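Local coordinates for tRNA dimethylallyltransferase (Staphylococcus epidermidis ATCC 12228, PDB 3D3Q), which probably transfers a dimethylallyl group from dimethylallyl diphosphate onto the adenine at position 37 of tRNAs that read codons beginning with uridine, at residues A[90-93]-A[98-101]. Numbering follows the deposited sequence.
Sequences KDIT and VPII
I92 and P99 carry an apolar contact between the last turn of helix 78-94 and the start of strand 98-102, with their CA atoms 5.8 Å apart. The branch methyl of I92 does most of the touching: CG2 lies 3.5 Å from P99 N and 3.8 Å from P99 CB, so it rests against the N, CA and CB part of the pyrrolidine. It also meets the carbonyl carbon of V98, with I92 CG2 3.9 Å from V98 C, and thus spans the peptide link leading into the proline. A chi1 of -65° sets CG1 beside the backbone N and leaves CG2 anti to it, turned to the strand, while the extended CG1 arm brings CD1 to 4.1 Å from P99 CA. Beyond P99, I92 also touches E34 and I36 of the neighbouring strand 33-37.

T93 adds a looser contact at the outer part of the ring, its OG1 4.0 Å from P99 CG. That hydroxyl is engaged within the helix, hydrogen-bonded to I89 O, and meets the proline merely by van der Waals contact.

No hydrogen bond joins the two segments. The strand's backbone bonding goes instead to the parallel sheet, V98 and I100 pairing with strand 33-37, P99 and I101 with strand 8-13. The short connection from helix to strand closes a beta-alpha-beta crossover of the P-loop NTPase type of core, away from the predicted ATP-binding loop and the regions thought to meet tRNA. The ring carbons of P99 give the helix a hydrocarbon surface, and its nitrogen, lacking a hydrogen, has no bond to donate; what joins the two segments is a small apolar contact, with 151 Å² buried over both sides.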
ATOM      1  N   LYS A  90      18.456  -9.278  -1.559  1.00 38.00           N
ATOM      2  CA  LYS A  90      19.861  -9.462  -1.951  1.00 38.01           C
ATOM      3  C   LYS A  90      20.029 -10.792  -2.675  1.00 38.13           C
ATOM      4  O   LYS A  90      20.669 -10.860  -3.722  1.00 37.33           O
ATOM      5  CB  LYS A  90      20.798  -9.432  -0.729  1.00 39.66           C
ATOM      6  CG  LYS A  90      21.400  -8.053  -0.374  1.00 40.93           C
ATOM      7  CD  LYS A  90      22.377  -8.097   0.843  1.00 41.15           C
ATOM      8  CE  LYS A  90      21.660  -8.433   2.177  1.00 42.47           C
ATOM      9  NZ  LYS A  90      22.530  -8.554   3.391  1.00 39.46           N
ATOM     10  N   ASP A  91      19.455 -11.849  -2.118  1.00 37.73           N
ATOM     11  CA  ASP A  91      19.563 -13.154  -2.735  1.00 38.39           C
ATOM     12  C   ASP A  91      19.033 -13.085  -4.163  1.00 38.89           C
ATOM     13  O   ASP A  91      19.663 -13.585  -5.082  1.00 39.41           O
ATOM     14  CB  ASP A  91      18.774 -14.179  -1.928  1.00 39.76           C
ATOM     15  CG  ASP A  91      18.978 -15.585  -2.427  1.00 40.54           C
ATOM     16  OD1 ASP A  91      20.113 -16.091  -2.301  1.00 41.54           O
ATOM     17  OD2 ASP A  91      18.011 -16.176  -2.943  1.00 39.83           O
ATOM     18  N   ILE A  92      17.875 -12.452  -4.338  1.00 38.96           N
ATOM     19  CA  ILE A  92      17.248 -12.295  -5.655  1.00 39.57           C
ATOM     20  C   ILE A  92      18.174 -11.567  -6.641  1.00 40.37           C
ATOM     21  O   ILE A  92      18.448 -12.070  -7.738  1.00 41.32           O
ATOM     22  CB  ILE A  92      15.898 -11.507  -5.545  1.00 38.05           C
ATOM     23  CG1 ILE A  92      14.890 -12.321  -4.731  1.00 38.15           C
ATOM     24  CG2 ILE A  92      15.330 -11.201  -6.924  1.00 36.72           C
ATOM     25  CD1 ILE A  92      13.557 -11.635  -4.523  1.00 35.07           C
ATOM     26  N   THR A  93      18.659 -10.387  -6.256  1.00 40.55           N
ATOM     27  CA  THR A  93      19.530  -9.612  -7.136  1.00 39.43           C
ATOM     28  C   THR A  93      20.782 -10.390  -7.440  1.00 38.37           C
ATOM     29  O   THR A  93      21.310 -10.320  -8.546  1.00 37.61           O
ATOM     30  CB  THR A  93      20.008  -8.293  -6.499  1.00 40.05           C
ATOM     31  OG1 THR A  93      18.936  -7.649  -5.790  1.00 40.47           O
ATOM     32  CG2 THR A  93      20.530  -7.366  -7.583  1.00 38.13           C
ATOM     33  N   VAL A  98      15.108  -9.637 -10.793  1.00 38.99           N
ATOM     34  CA  VAL A  98      14.542  -8.375 -10.358  1.00 36.53           C
ATOM     35  C   VAL A  98      13.651  -8.518  -9.151  1.00 37.14           C
ATOM     36  O   VAL A  98      12.526  -9.016  -9.252  1.00 36.62           O
ATOM     37  CB  VAL A  98      13.715  -7.733 -11.466  1.00 35.74           C
ATOM     38  CG1 VAL A  98      13.125  -6.424 -10.973  1.00 34.97           C
ATOM     39  CG2 VAL A  98      14.582  -7.514 -12.681  1.00 34.69           C
ATOM     40  N   PRO A  99      14.138  -8.073  -7.985  1.00 36.43           N
ATOM     41  CA  PRO A  99      13.363  -8.155  -6.749  1.00 35.92           C
ATOM     42  C   PRO A  99      12.122  -7.244  -6.821  1.00 36.90           C
ATOM     43  O   PRO A  99      12.233  -6.030  -7.055  1.00 36.32           O
ATOM     44  CB  PRO A  99      14.363  -7.709  -5.697  1.00 35.09           C
ATOM     45  CG  PRO A  99      15.157  -6.691  -6.434  1.00 35.11           C
ATOM     46  CD  PRO A  99      15.394  -7.343  -7.769  1.00 35.83           C
ATOM     47  N   ILE A 100      10.945  -7.839  -6.607  1.00 35.85           N
ATOM     48  CA  ILE A 100       9.666  -7.122  -6.668  1.00 34.09           C
ATOM     49  C   ILE A 100       8.859  -7.398  -5.408  1.00 34.92           C
ATOM     50  O   ILE A 100       8.652  -8.553  -5.040  1.00 35.54           O
ATOM     51  CB  ILE A 100       8.810  -7.618  -7.860  1.00 33.56           C
ATOM     52  CG1 ILE A 100       9.634  -7.612  -9.149  1.00 33.93           C
ATOM     53  CG2 ILE A 100       7.611  -6.746  -8.024  1.00 30.85           C
ATOM     54  CD1 ILE A 100       9.097  -8.552 -10.195  1.00 33.77           C
ATOM     55  N   ILE A 101       8.405  -6.347  -4.744  1.00 35.33           N
ATOM     56  CA  ILE A 101       7.589  -6.532  -3.557  1.00 35.38           C
ATOM     57  C   ILE A 101       6.157  -6.111  -3.897  1.00 35.55           C
ATOM     58  O   ILE A 101       5.904  -5.012  -4.384  1.00 34.79           O
ATOM     59  CB  ILE A 101       8.126  -5.733  -2.346  1.00 34.99           C
ATOM     60  CG1 ILE A 101       8.304  -4.272  -2.721  1.00 36.58           C
ATOM     61  CG2 ILE A 101       9.445  -6.326  -1.890  1.00 34.45           C
ATOM     62  CD1 ILE A 101       8.927  -3.456  -1.625  1.00 39.07           C
TER